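Cytochrome c, mono-and diheme variant (Methylophaga aminisulfidivorans MP, PDB 7C90) probably carries electrons through a covalently bound heme c, as part of the methanol oxidation system of a marine methylotrophic bacterium. Local coordinates at residues Ser82-Ala87 / Met148-Ser153; Tyr109-Asn114 / Gly127-Met132; Gly119-Ile124 / Asp142-Ile147. All blocks are in the same frame, centred on the assembly; numbering follows the deposited sequence.

The three contacts show how a small cytochrome built of helices and loops, without strands, encloses one heme. Contact 1 crosses helix 74-87 over helix 141-153, contact 3 sets helix 117-126 against the earlier part of that same helix, and contact 2 joins the loops on either side of helix 117-126 over the heme propionates. The centres of contacts 1 and 3 lie about 9 Å apart, those of contacts 1 and 2 about 16 Å. Polar bonds tie the propionate loop to the helices: Asn114 OD1 is 2.6 Å from Thr123 OG1, Lys113 NZ forms a 2.8 Å salt bridge with Glu122 OE1, and Arg152 NH1 approaches Asn114 O at 3.0 Å. Each contact also touches the heme itself.

Contact 1: residues Ser82-Ala87 / Met148-Ser153; sequences SLFMTA and MAWVRS. With HEC (heme c), chain E.
The near-perpendicular crossing of the first and last core helices of the class I cytochrome c fold, here helices 74-87 and 141-153, is built on Phe84 and Trp150. The segment axes come within 9.7 Å of each other at an angle of 99°, so the two helices meet at one place and not along a shared length. At that place Trp150 presents the six-membered half of its indole to one face of the Phe84 ring. Atom CZ3 of Trp150 sits over the centre of the phenyl, 3.4 Å from Phe84 CG, while the ring planes are inclined by 42°, an oblique meeting that is neither a stack nor an edge-to-face pair. In both residues CG stands opposite the backbone nitrogen (chi1 -180°), which sends each ring out from its helix into the crossing.

Met85 reinforces the pair. Its chain bends at chi2 and chi3, bringing the methyl CE to the six-membered ring of the indole in an off-centre CH-pi contact, CE 3.8 Å from Trp150 CH2. Val151 brings CG2 obliquely to the phenyl, 3.9 Å from Phe84 CD2, the two side chains crossing at about a right angle. No hydrogen bond crosses between the segments; the buried junction is wholly apolar. Within the last turn, the hydroxyl OG of Ser153 donates to Trp150 O at 2.6 Å.

Helix 74-87 leads directly into the heme attachment sequence: Ala87 CB lies 3.8 Å from heme CBB, and the Phe84 side chain lies near those of the covalently linked Cys88 and the axial ligand His92. Around the crossing, Trp150 also leans on Ile77 and Glu81 of helix 74-87, Leu83 reaches back to Ile147 of helix 141-153, and Met148 packs against Leu120, Phe121 and Ile124 of helix 117-126.

Contact 2: residues Tyr109-Asn114 / Gly127-Met132; sequences YTYPKN and GARSMM. With HEC (heme c), chain E.
Propionate oxygen O2D of the heme is gripped from both loops: Tyr111 OH and the backbone N of Arg129 each donate to it. The amide bond, Arg129 N to O2D, is 3.0 Å long and fairly straight at 162°. The phenol bond is modelled very short, so its exact length is doubtful, but the oxygen lies in the ring plane, at the edge of Tyr111. Methyl CB of Ala128 touches the same ring, 4.0 Å from Tyr111 CE2. A water completes the junction, donating to Tyr111 OH and heme O1D and accepting from Arg129 NE (2.9 Å), with its oxygen in the guanidinium plane; the bend at chi3 (-138°) helps turn NE towards it. The guanidinium also reaches over a subunit boundary, where NH1 donates to Phe182 O of the third subunit. With an alanine in place of Arg129, the water would probably keep Tyr111 OH and heme O1D but lose its NE donor and sit less firmly, and the Phe182 carbonyl of the third subunit would lose its guanidinium mate.

The second loop is the one that, in class I cytochromes c, supplies the methionine ligand. A type II' turn from Arg129 to Met132, closed by Met132 N to Arg129 O, carries Met132 SD to the iron at 2.2 Å, with His92 as the other axial ligand. The first loop holds the other propionate: Thr110 N donates to O2A at 2.7 Å, while O1A accepts from both Tyr111 N (3.0 Å) and Asn114 ND2 (2.7 Å).

Contact 3: residues Gly119-Ile124 / Asp142-Ile147; sequences GLFETI and DEILHI. With HEC (heme c), chain E.
Ile144 fits its methyl CG2 between Phe121 and Ile124, and these three residues carry most of the buried surface. The methyl approaches the phenyl obliquely, 3.5 Å from Phe121 CD2, with the two side chains crossing at about a right angle. Towards Ile124 the arrangement differs: the isoleucines slide past each other in opposite directions, Ile124 CG2 lying 3.9 Å from Ile144 CG2. In Phe121 CG is anti to the backbone N (chi1 179°), which swings the ring over to helix 141-153, where Leu145 CD2 also touches Phe121 CD2 at 4.1 Å.

In the class I cytochrome c fold this is the packing of the last core helix, 141-153, on the helix that precedes the methionine-ligand loop. The segments cross at 121°, their axes 10.4 Å apart at closest approach. Ile124 works in two directions, since its branch through CG1 ends with CD1 3.6 Å from heme methyl CMB; Ile147, on the other helix, brings CG2 to 3.8 Å from the same methyl, CMB. Leu145 meanwhile packs against Val59 and Phe62 of helix 57-65.

Contact 1: residues Ser82-Ala87 / Met148-Ser153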
loop_
_atom_site.group_PDB
_atom_site.type_symbol
_atom_site.label_atom_id
_atom_site.label_comp_id
_atom_site.label_asym_id
_atom_site.label_seq_id
_atom_site.Cartn_x
_atom_site.Cartn_y
_atom_site.Cartn_z
ATOM N N SER A 82 -9.761 -11.246 17.164
ATOM C CA SER A 82 -10.604 -10.030 17.159
ATOM C C SER A 82 -9.700 -8.779 17.130
ATOM O O SER A 82 -10.044 -7.835 16.422
ATOM C CB SER A 82 -11.567 -10.070 18.320
ATOM O OG SER A 82 -12.016 -8.768 18.637
ATOM N N LEU A 83 -8.546 -8.792 17.810
ATOM C CA LEU A 83 -7.610 -7.625 17.879
ATOM C C LEU A 83 -6.868 -7.466 16.546
ATOM O O LEU A 83 -6.663 -6.312 16.103
ATOM C CB LEU A 83 -6.625 -7.806 19.032
ATOM C CG LEU A 83 -7.257 -7.707 20.419
ATOM C CD1 LEU A 83 -6.360 -8.331 21.471
ATOM C CD2 LEU A 83 -7.566 -6.265 20.776
ATOM N N PHE A 84 -6.501 -8.580 15.921
ATOM C CA PHE A 84 -5.897 -8.614 14.569
ATOM C C PHE A 84 -6.864 -8.023 13.532
ATOM O O PHE A 84 -6.416 -7.237 12.708
ATOM C CB PHE A 84 -5.528 -10.033 14.170
ATOM C CG PHE A 84 -4.904 -10.136 12.814
ATOM C CD1 PHE A 84 -5.693 -10.241 11.689
ATOM C CD2 PHE A 84 -3.537 -10.127 12.670
ATOM C CE1 PHE A 84 -5.118 -10.361 10.437
ATOM C CE2 PHE A 84 -2.963 -10.231 11.414
ATOM C CZ PHE A 84 -3.755 -10.366 10.302
ATOM N N MET A 85 -8.149 -8.385 13.570
ATOM C CA MET A 85 -9.146 -7.836 12.605
ATOM C C MET A 85 -9.174 -6.315 12.744
ATOM O O MET A 85 -9.137 -5.643 11.719
ATOM C CB MET A 85 -10.557 -8.396 12.800
ATOM C CG MET A 85 -10.613 -9.887 12.718
ATOM S SD MET A 85 -9.858 -10.553 11.226
ATOM C CE MET A 85 -8.829 -11.880 11.860
ATOM N N THR A 86 -9.188 -5.789 13.959
ATOM C CA THR A 86 -9.263 -4.324 14.189
ATOM C C THR A 86 -7.956 -3.626 13.743
ATOM O O THR A 86 -8.033 -2.553 13.086
ATOM C CB THR A 86 -9.611 -3.997 15.647
ATOM O OG1 THR A 86 -10.771 -4.734 16.022
ATOM C CG2 THR A 86 -9.855 -2.517 15.832
ATOM N N ALA A 87 -6.796 -4.189 14.063
ATOM C CA ALA A 87 -5.501 -3.472 14.023
ATOM C C ALA A 87 -4.720 -3.788 12.764
ATOM O O ALA A 87 -3.864 -2.950 12.416
ATOM C CB ALA A 87 -4.676 -3.749 15.263
ATOM N N MET A 148 -0.172 -11.923 18.446
ATOM C CA MET A 148 0.925 -12.842 18.051
ATOM C C MET A 148 0.475 -14.303 18.198
ATOM O O MET A 148 0.691 -15.079 17.235
ATOM C CB MET A 148 2.180 -12.593 18.865
ATOM C CG MET A 148 2.899 -11.337 18.393
ATOM S SD MET A 148 4.114 -10.781 19.615
ATOM C CE MET A 148 5.171 -12.204 19.805
ATOM N N ALA A 149 -0.135 -14.686 19.314
ATOM C CA ALA A 149 -0.620 -16.088 19.472
ATOM C C ALA A 149 -1.561 -16.427 18.307
ATOM O O ALA A 149 -1.400 -17.502 17.703
ATOM C CB ALA A 149 -1.297 -16.303 20.800
ATOM N N TRP A 150 -2.472 -15.525 17.936
ATOM C CA TRP A 150 -3.444 -15.794 16.835
ATOM C C TRP A 150 -2.693 -15.950 15.515
ATOM O O TRP A 150 -3.019 -16.850 14.747
ATOM C CB TRP A 150 -4.556 -14.721 16.767
ATOM C CG TRP A 150 -5.500 -15.045 15.661
ATOM C CD1 TRP A 150 -6.523 -15.946 15.683
ATOM C CD2 TRP A 150 -5.390 -14.589 14.307
ATOM N NE1 TRP A 150 -7.083 -16.044 14.445
ATOM C CE2 TRP A 150 -6.403 -15.245 13.575
ATOM C CE3 TRP A 150 -4.527 -13.706 13.646
ATOM C CZ2 TRP A 150 -6.602 -15.017 12.214
ATOM C CZ3 TRP A 150 -4.705 -13.509 12.295
ATOM C CH2 TRP A 150 -5.734 -14.146 11.590
ATOM N N VAL A 151 -1.719 -15.084 15.226
ATOM C CA VAL A 151 -0.933 -15.149 13.967
ATOM C C VAL A 151 -0.237 -16.514 13.899
ATOM O O VAL A 151 -0.187 -17.112 12.769
ATOM C CB VAL A 151 0.055 -13.964 13.845
ATOM C CG1 VAL A 151 1.032 -14.159 12.704
ATOM C CG2 VAL A 151 -0.661 -12.620 13.669
ATOM N N ARG A 152 0.308 -17.009 15.023
ATOM C CA ARG A 152 0.995 -18.329 15.005
ATOM C C ARG A 152 -0.044 -19.445 14.786
ATOM O O ARG A 152 0.278 -20.348 14.074
ATOM C CB ARG A 152 1.801 -18.562 16.277
ATOM C CG ARG A 152 2.916 -17.557 16.481
ATOM C CD ARG A 152 3.851 -17.406 15.295
ATOM N NE ARG A 152 5.054 -16.759 15.787
ATOM C CZ ARG A 152 6.002 -16.203 15.048
ATOM N NH1 ARG A 152 5.913 -16.185 13.731
ATOM N NH2 ARG A 152 7.021 -15.621 15.649
ATOM N N SER A 153 -1.260 -19.311 15.309
ATOM C CA SER A 153 -2.309 -20.365 15.316
ATOM C C SER A 153 -2.800 -20.626 13.887
ATOM O O SER A 153 -3.251 -21.746 13.634
ATOM C CB SER A 153 -3.451 -19.985 16.229
ATOM O OG SER A 153 -4.276 -18.967 15.637
HETATM FE FE HEC E . 2.206 -4.984 9.133
HETATM C CHA HEC E . 5.178 -5.852 7.625
HETATM C CHB HEC E . 2.538 -7.530 11.301
HETATM C CHC HEC E . -0.470 -3.755 10.898
HETATM C CHD HEC E . 1.511 -2.878 6.546
HETATM N NA HEC E . 3.658 -6.398 9.418
HETATM C C1A HEC E . 4.753 -6.652 8.731
HETATM C C2A HEC E . 5.572 -7.777 9.228
HETATM C C3A HEC E . 4.800 -8.254 10.362
HETATM C C4A HEC E . 3.609 -7.375 10.330
HETATM C CMA HEC E . 5.013 -9.403 11.284
HETATM C CAA HEC E . 6.876 -8.279 8.731
HETATM C CBA HEC E . 6.514 -9.588 8.049
HETATM C CGA HEC E . 7.725 -10.323 7.577
HETATM O O1A HEC E . 8.823 -10.093 8.116
HETATM O O2A HEC E . 7.568 -11.085 6.588
HETATM N NB HEC E . 1.216 -5.567 10.822
HETATM C C1B HEC E . 1.431 -6.641 11.530
HETATM C C2B HEC E . 0.495 -6.855 12.653
HETATM C C3B HEC E . -0.386 -5.696 12.548
HETATM C C4B HEC E . 0.152 -4.980 11.400
HETATM C CMB HEC E . 0.482 -7.993 13.633
HETATM C CAB HEC E . -1.569 -5.344 13.453
HETATM C CBB HEC E . -1.117 -4.953 14.816
HETATM N NC HEC E . 0.778 -3.577 8.774
HETATM C C1C HEC E . -0.184 -3.186 9.621
HETATM C C2C HEC E . -1.080 -2.129 9.120
HETATM C C3C HEC E . -0.472 -1.871 7.809
HETATM C C4C HEC E . 0.639 -2.803 7.693
HETATM C CMC HEC E . -2.242 -1.553 9.852
HETATM C CAC HEC E . -1.070 -0.906 6.817
HETATM C CBC HEC E . -1.272 0.482 7.358
HETATM N ND HEC E . 3.172 -4.487 7.374
HETATM C C1D HEC E . 2.754 -3.641 6.450
HETATM C C2D HEC E . 3.668 -3.438 5.344
HETATM C C3D HEC E . 4.776 -4.312 5.650
HETATM C C4D HEC E . 4.354 -4.873 6.935
HETATM C CMD HEC E . 3.481 -2.515 4.202
HETATM C CAD HEC E . 6.054 -4.483 4.939
HETATM C CBD HEC E . 7.011 -3.557 5.705
HETATM C CGD HEC E . 8.494 -3.848 5.563
HETATM O O1D HEC E . 8.886 -4.591 4.646
HETATM O O2D HEC E . 9.327 -3.307 6.341
#

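Contact 2: residues Tyr109-Asn114 / Gly127-Met132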
loop_
_atom_site.group_PDB
_atom_site.type_symbol
_atom_site.label_atom_id
_atom_site.label_comp_id
_atom_site.label_asym_id
_atom_site.label_seq_id
_atom_site.Cartn_x
_atom_site.Cartn_y
_atom_site.Cartn_z
ATOM N N TYR A 109 9.391 -14.840 4.832
ATOM C CA TYR A 109 9.589 -13.664 5.725
ATOM C C TYR A 109 10.335 -12.555 4.961
ATOM O O TYR A 109 11.337 -12.808 4.268
ATOM C CB TYR A 109 10.336 -14.077 7.005
ATOM C CG TYR A 109 9.570 -15.030 7.887
ATOM C CD1 TYR A 109 8.639 -14.556 8.798
ATOM C CD2 TYR A 109 9.706 -16.415 7.758
ATOM C CE1 TYR A 109 7.886 -15.411 9.584
ATOM C CE2 TYR A 109 8.953 -17.292 8.531
ATOM C CZ TYR A 109 8.055 -16.788 9.465
ATOM O OH TYR A 109 7.278 -17.616 10.235
ATOM N N THR A 110 9.888 -11.322 5.138
ATOM C CA THR A 110 10.678 -10.133 4.788
ATOM C C THR A 110 11.889 -10.040 5.729
ATOM O O THR A 110 13.015 -9.784 5.246
ATOM C CB THR A 110 9.778 -8.900 4.811
ATOM O OG1 THR A 110 8.604 -9.277 4.091
ATOM C CG2 THR A 110 10.471 -7.681 4.257
ATOM N N TYR A 111 11.660 -10.219 7.029
ATOM C CA TYR A 111 12.684 -10.186 8.091
ATOM C C TYR A 111 12.710 -11.547 8.771
ATOM O O TYR A 111 11.732 -11.965 9.380
ATOM C CB TYR A 111 12.389 -9.019 9.029
ATOM C CG TYR A 111 12.155 -7.693 8.343
ATOM C CD1 TYR A 111 13.220 -6.921 7.912
ATOM C CD2 TYR A 111 10.882 -7.211 8.120
ATOM C CE1 TYR A 111 13.023 -5.706 7.273
ATOM C CE2 TYR A 111 10.668 -5.986 7.507
ATOM C CZ TYR A 111 11.743 -5.223 7.096
ATOM O OH TYR A 111 11.542 -4.036 6.451
ATOM N N PRO A 112 13.818 -12.314 8.651
ATOM C CA PRO A 112 13.884 -13.673 9.205
ATOM C C PRO A 112 13.646 -13.812 10.725
ATOM O O PRO A 112 13.086 -14.841 11.182
ATOM C CB PRO A 112 15.308 -14.149 8.818
ATOM C CG PRO A 112 16.097 -12.887 8.508
ATOM C CD PRO A 112 15.065 -11.902 7.988
ATOM N N LYS A 113 14.000 -12.789 11.513
ATOM C CA LYS A 113 13.745 -12.801 12.983
ATOM C C LYS A 113 12.250 -12.977 13.260
ATOM O O LYS A 113 11.924 -13.360 14.385
ATOM C CB LYS A 113 14.247 -11.515 13.651
ATOM C CG LYS A 113 13.467 -10.262 13.283
ATOM C CD LYS A 113 14.078 -9.020 13.926
ATOM C CE LYS A 113 13.055 -8.120 14.567
ATOM N NZ LYS A 113 13.648 -6.945 15.255
ATOM N N ASN A 114 11.360 -12.679 12.303
ATOM C CA ASN A 114 9.899 -12.738 12.546
ATOM C C ASN A 114 9.443 -14.206 12.639
ATOM O O ASN A 114 8.294 -14.431 13.065
ATOM C CB ASN A 114 9.100 -11.872 11.562
ATOM C CG ASN A 114 9.341 -10.392 11.803
ATOM O OD1 ASN A 114 9.518 -9.971 12.956
ATOM N ND2 ASN A 114 9.369 -9.600 10.733
ATOM N N GLY A 127 7.516 -1.278 14.755
ATOM C CA GLY A 127 7.196 -1.036 13.345
ATOM C C GLY A 127 8.331 -1.468 12.429
ATOM O O GLY A 127 9.332 -1.972 12.891
ATOM N N ALA A 128 8.128 -1.331 11.148
ATOM C CA ALA A 128 9.123 -1.655 10.105
ATOM C C ALA A 128 9.130 -0.478 9.135
ATOM O O ALA A 128 9.091 0.652 9.648
ATOM C CB ALA A 128 8.793 -3.000 9.480
ATOM N N ARG A 129 9.197 -0.711 7.820
ATOM C CA ARG A 129 9.294 0.358 6.794
ATOM C C ARG A 129 7.891 0.834 6.427
ATOM O O ARG A 129 6.920 0.096 6.683
ATOM C CB ARG A 129 9.930 -0.150 5.491
ATOM C CG ARG A 129 11.431 -0.377 5.575
ATOM C CD ARG A 129 12.017 -0.747 4.225
ATOM N NE ARG A 129 12.961 -1.815 4.483
ATOM C CZ ARG A 129 14.160 -1.639 5.013
ATOM N NH1 ARG A 129 14.589 -0.423 5.293
ATOM N NH2 ARG A 129 14.936 -2.684 5.226
ATOM N N SER A 130 7.820 1.994 5.791
ATOM C CA SER A 130 6.655 2.451 4.993
ATOM C C SER A 130 5.414 2.437 5.894
ATOM O O SER A 130 5.519 2.915 7.023
ATOM C CB SER A 130 6.527 1.584 3.749
ATOM O OG SER A 130 5.649 2.163 2.790
ATOM N N MET A 131 4.342 1.808 5.437
ATOM C CA MET A 131 3.037 1.772 6.138
ATOM C C MET A 131 3.036 0.842 7.355
ATOM O O MET A 131 2.010 0.726 7.959
ATOM C CB MET A 131 1.963 1.292 5.166
ATOM C CG MET A 131 2.124 1.852 3.796
ATOM S SD MET A 131 1.329 3.432 3.761
ATOM C CE MET A 131 -0.330 2.940 4.197
ATOM N N MET A 132 4.124 0.155 7.657
ATOM C CA MET A 132 4.100 -0.729 8.844
ATOM C C MET A 132 4.587 0.108 10.024
ATOM O O MET A 132 5.752 0.093 10.321
ATOM C CB MET A 132 4.961 -1.974 8.628
ATOM C CG MET A 132 4.848 -3.034 9.697
ATOM S SD MET A 132 3.227 -3.464 10.290
ATOM C CE MET A 132 3.692 -4.065 11.898
HETATM FE FE HEC E . 2.206 -4.984 9.133
HETATM C CHA HEC E . 5.178 -5.852 7.625
HETATM C CHB HEC E . 2.538 -7.530 11.301
HETATM C CHC HEC E . -0.470 -3.755 10.898
HETATM C CHD HEC E . 1.511 -2.878 6.546
HETATM N NA HEC E . 3.658 -6.398 9.418
HETATM C C1A HEC E . 4.753 -6.652 8.731
HETATM C C2A HEC E . 5.572 -7.777 9.228
HETATM C C3A HEC E . 4.800 -8.254 10.362
HETATM C C4A HEC E . 3.609 -7.375 10.330
HETATM C CMA HEC E . 5.013 -9.403 11.284
HETATM C CAA HEC E . 6.876 -8.279 8.731
HETATM C CBA HEC E . 6.514 -9.588 8.049
HETATM C CGA HEC E . 7.725 -10.323 7.577
HETATM O O1A HEC E . 8.823 -10.093 8.116
HETATM O O2A HEC E . 7.568 -11.085 6.588
HETATM N NB HEC E . 1.216 -5.567 10.822
HETATM C C1B HEC E . 1.431 -6.641 11.530
HETATM C C2B HEC E . 0.495 -6.855 12.653
HETATM C C3B HEC E . -0.386 -5.696 12.548
HETATM C C4B HEC E . 0.152 -4.980 11.400
HETATM C CMB HEC E . 0.482 -7.993 13.633
HETATM C CAB HEC E . -1.569 -5.344 13.453
HETATM C CBB HEC E . -1.117 -4.953 14.816
HETATM N NC HEC E . 0.778 -3.577 8.774
HETATM C C1C HEC E . -0.184 -3.186 9.621
HETATM C C2C HEC E . -1.080 -2.129 9.120
HETATM C C3C HEC E . -0.472 -1.871 7.809
HETATM C C4C HEC E . 0.639 -2.803 7.693
HETATM C CMC HEC E . -2.242 -1.553 9.852
HETATM C CAC HEC E . -1.070 -0.906 6.817
HETATM C CBC HEC E . -1.272 0.482 7.358
HETATM N ND HEC E . 3.172 -4.487 7.374
HETATM C C1D HEC E . 2.754 -3.641 6.450
HETATM C C2D HEC E . 3.668 -3.438 5.344
HETATM C C3D HEC E . 4.776 -4.312 5.650
HETATM C C4D HEC E . 4.354 -4.873 6.935
HETATM C CMD HEC E . 3.481 -2.515 4.202
HETATM C CAD HEC E . 6.054 -4.483 4.939
HETATM C CBD HEC E . 7.011 -3.557 5.705
HETATM C CGD HEC E . 8.494 -3.848 5.563
HETATM O O1D HEC E . 8.886 -4.591 4.646
HETATM O O2D HEC E . 9.327 -3.307 6.341
HETATM O O HOH W 1 11.243 -3.957 3.540
#

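Contact 3: residues Gly119-Ile124 / Asp142-Ile147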
loop_
_atom_site.group_PDB
_atom_site.type_symbol
_atom_site.label_atom_id
_atom_site.label_comp_id
_atom_site.label_asym_id
_atom_site.label_seq_id
_atom_site.Cartn_x
_atom_site.Cartn_y
_atom_site.Cartn_z
ATOM N N GLY A 119 11.447 -11.563 17.780
ATOM C CA GLY A 119 11.497 -10.726 16.568
ATOM C C GLY A 119 10.115 -10.215 16.176
ATOM O O GLY A 119 9.989 -9.030 15.864
ATOM N N LEU A 120 9.102 -11.075 16.200
ATOM C CA LEU A 120 7.711 -10.726 15.818
ATOM C C LEU A 120 7.223 -9.592 16.708
ATOM O O LEU A 120 6.624 -8.647 16.164
ATOM C CB LEU A 120 6.806 -11.950 15.960
ATOM C CG LEU A 120 5.356 -11.764 15.514
ATOM C CD1 LEU A 120 5.261 -11.220 14.106
ATOM C CD2 LEU A 120 4.612 -13.086 15.639
ATOM N N PHE A 121 7.412 -9.705 18.023
ATOM C CA PHE A 121 7.004 -8.639 18.968
ATOM C C PHE A 121 7.740 -7.342 18.546
ATOM O O PHE A 121 7.092 -6.304 18.379
ATOM C CB PHE A 121 7.294 -9.032 20.412
ATOM C CG PHE A 121 6.920 -7.960 21.391
ATOM C CD1 PHE A 121 7.820 -6.948 21.716
ATOM C CD2 PHE A 121 5.667 -7.940 21.968
ATOM C CE1 PHE A 121 7.456 -5.927 22.582
ATOM C CE2 PHE A 121 5.316 -6.927 22.855
ATOM C CZ PHE A 121 6.209 -5.930 23.155
ATOM N N GLU A 122 9.043 -7.411 18.262
ATOM C CA GLU A 122 9.827 -6.188 17.896
ATOM C C GLU A 122 9.204 -5.544 16.671
ATOM O O GLU A 122 9.098 -4.322 16.672
ATOM C CB GLU A 122 11.309 -6.477 17.652
ATOM C CG GLU A 122 11.998 -6.907 18.924
ATOM C CD GLU A 122 13.301 -7.675 18.738
ATOM O OE1 GLU A 122 13.495 -8.284 17.653
ATOM O OE2 GLU A 122 14.111 -7.684 19.692
ATOM N N THR A 123 8.824 -6.333 15.667
ATOM C CA THR A 123 8.331 -5.795 14.382
ATOM C C THR A 123 7.000 -5.088 14.684
ATOM O O THR A 123 6.769 -3.975 14.194
ATOM C CB THR A 123 8.259 -6.893 13.318
ATOM O OG1 THR A 123 9.566 -7.375 13.021
ATOM C CG2 THR A 123 7.579 -6.420 12.051
ATOM N N ILE A 124 6.142 -5.697 15.477
ATOM C CA ILE A 124 4.810 -5.113 15.787
ATOM C C ILE A 124 5.012 -3.891 16.680
ATOM O O ILE A 124 4.441 -2.798 16.362
ATOM C CB ILE A 124 3.867 -6.148 16.421
ATOM C CG1 ILE A 124 3.632 -7.313 15.452
ATOM C CG2 ILE A 124 2.563 -5.484 16.825
ATOM C CD1 ILE A 124 2.985 -8.544 16.094
ATOM N N ASP A 142 0.262 -6.684 26.226
ATOM C CA ASP A 142 -0.577 -7.896 26.387
ATOM C C ASP A 142 -1.403 -8.111 25.122
ATOM O O ASP A 142 -1.556 -9.268 24.712
ATOM C CB ASP A 142 -1.497 -7.796 27.606
ATOM C CG ASP A 142 -2.080 -9.148 27.980
ATOM O OD1 ASP A 142 -1.278 -10.023 28.369
ATOM O OD2 ASP A 142 -3.319 -9.330 27.824
ATOM N N GLU A 143 -1.917 -7.030 24.521
ATOM C CA GLU A 143 -2.726 -7.119 23.286
ATOM C C GLU A 143 -1.849 -7.589 22.126
ATOM O O GLU A 143 -2.285 -8.425 21.342
ATOM C CB GLU A 143 -3.396 -5.786 22.989
ATOM C CG GLU A 143 -4.526 -5.460 23.937
ATOM C CD GLU A 143 -5.091 -4.058 23.735
ATOM O OE1 GLU A 143 -4.300 -3.088 23.448
ATOM O OE2 GLU A 143 -6.323 -3.932 23.846
ATOM N N ILE A 144 -0.620 -7.110 22.047
ATOM C CA ILE A 144 0.332 -7.560 20.990
ATOM C C ILE A 144 0.570 -9.067 21.138
ATOM O O ILE A 144 0.518 -9.777 20.121
ATOM C CB ILE A 144 1.617 -6.718 21.038
ATOM C CG1 ILE A 144 1.332 -5.285 20.574
ATOM C CG2 ILE A 144 2.739 -7.352 20.216
ATOM C CD1 ILE A 144 2.462 -4.309 20.874
ATOM N N LEU A 145 0.772 -9.568 22.351
ATOM C CA LEU A 145 1.027 -11.022 22.553
ATOM C C LEU A 145 -0.223 -11.835 22.169
ATOM O O LEU A 145 -0.079 -12.920 21.634
ATOM C CB LEU A 145 1.430 -11.281 24.005
ATOM C CG LEU A 145 2.725 -10.617 24.444
ATOM C CD1 LEU A 145 2.957 -10.819 25.934
ATOM C CD2 LEU A 145 3.879 -11.181 23.648
ATOM N N HIS A 146 -1.420 -11.334 22.436
ATOM C CA HIS A 146 -2.688 -11.969 21.980
ATOM C C HIS A 146 -2.689 -12.084 20.457
ATOM O O HIS A 146 -2.950 -13.185 19.900
ATOM C CB HIS A 146 -3.883 -11.170 22.495
ATOM C CG HIS A 146 -4.234 -11.499 23.902
ATOM N ND1 HIS A 146 -3.756 -10.810 24.966
ATOM C CD2 HIS A 146 -5.026 -12.461 24.405
ATOM C CE1 HIS A 146 -4.277 -11.292 26.078
ATOM N NE2 HIS A 146 -5.049 -12.324 25.761
ATOM N N ILE A 147 -2.391 -10.976 19.786
ATOM C CA ILE A 147 -2.385 -10.936 18.295
ATOM C C ILE A 147 -1.341 -11.922 17.810
ATOM O O ILE A 147 -1.576 -12.602 16.810
ATOM C CB ILE A 147 -2.133 -9.503 17.778
ATOM C CG1 ILE A 147 -3.315 -8.583 18.112
ATOM C CG2 ILE A 147 -1.819 -9.524 16.288
ATOM C CD1 ILE A 147 -3.102 -7.126 17.727
HETATM FE FE HEC E . 2.206 -4.984 9.133
HETATM C CHA HEC E . 5.178 -5.852 7.625
HETATM C CHB HEC E . 2.538 -7.530 11.301
HETATM C CHC HEC E . -0.470 -3.755 10.898
HETATM C CHD HEC E . 1.511 -2.878 6.546
HETATM N NA HEC E . 3.658 -6.398 9.418
HETATM C C1A HEC E . 4.753 -6.652 8.731
HETATM C C2A HEC E . 5.572 -7.777 9.228
HETATM C C3A HEC E . 4.800 -8.254 10.362
HETATM C C4A HEC E . 3.609 -7.375 10.330
HETATM C CMA HEC E . 5.013 -9.403 11.284
HETATM C CAA HEC E . 6.876 -8.279 8.731
HETATM C CBA HEC E . 6.514 -9.588 8.049
HETATM C CGA HEC E . 7.725 -10.323 7.577
HETATM O O1A HEC E . 8.823 -10.093 8.116
HETATM O O2A HEC E . 7.568 -11.085 6.588
HETATM N NB HEC E . 1.216 -5.567 10.822
HETATM C C1B HEC E . 1.431 -6.641 11.530
HETATM C C2B HEC E . 0.495 -6.855 12.653
HETATM C C3B HEC E . -0.386 -5.696 12.548
HETATM C C4B HEC E . 0.152 -4.980 11.400
HETATM C CMB HEC E . 0.482 -7.993 13.633
HETATM C CAB HEC E . -1.569 -5.344 13.453
HETATM C CBB HEC E . -1.117 -4.953 14.816
HETATM N NC HEC E . 0.778 -3.577 8.774
HETATM C C1C HEC E . -0.184 -3.186 9.621
HETATM C C2C HEC E . -1.080 -2.129 9.120
HETATM C C3C HEC E . -0.472 -1.871 7.809
HETATM C C4C HEC E . 0.639 -2.803 7.693
HETATM C CMC HEC E . -2.242 -1.553 9.852
HETATM C CAC HEC E . -1.070 -0.906 6.817
HETATM C CBC HEC E . -1.272 0.482 7.358
HETATM N ND HEC E . 3.172 -4.487 7.374
HETATM C C1D HEC E . 2.754 -3.641 6.450
HETATM C C2D HEC E . 3.668 -3.438 5.344
HETATM C C3D HEC E . 4.776 -4.312 5.650
HETATM C C4D HEC E . 4.354 -4.873 6.935
HETATM C CMD HEC E . 3.481 -2.515 4.202
HETATM C CAD HEC E . 6.054 -4.483 4.939
HETATM C CBD HEC E . 7.011 -3.557 5.705
HETATM C CGD HEC E . 8.494 -3.848 5.563
HETATM O O1D HEC E . 8.886 -4.591 4.646
HETATM O O2D HEC E . 9.327 -3.307 6.341
#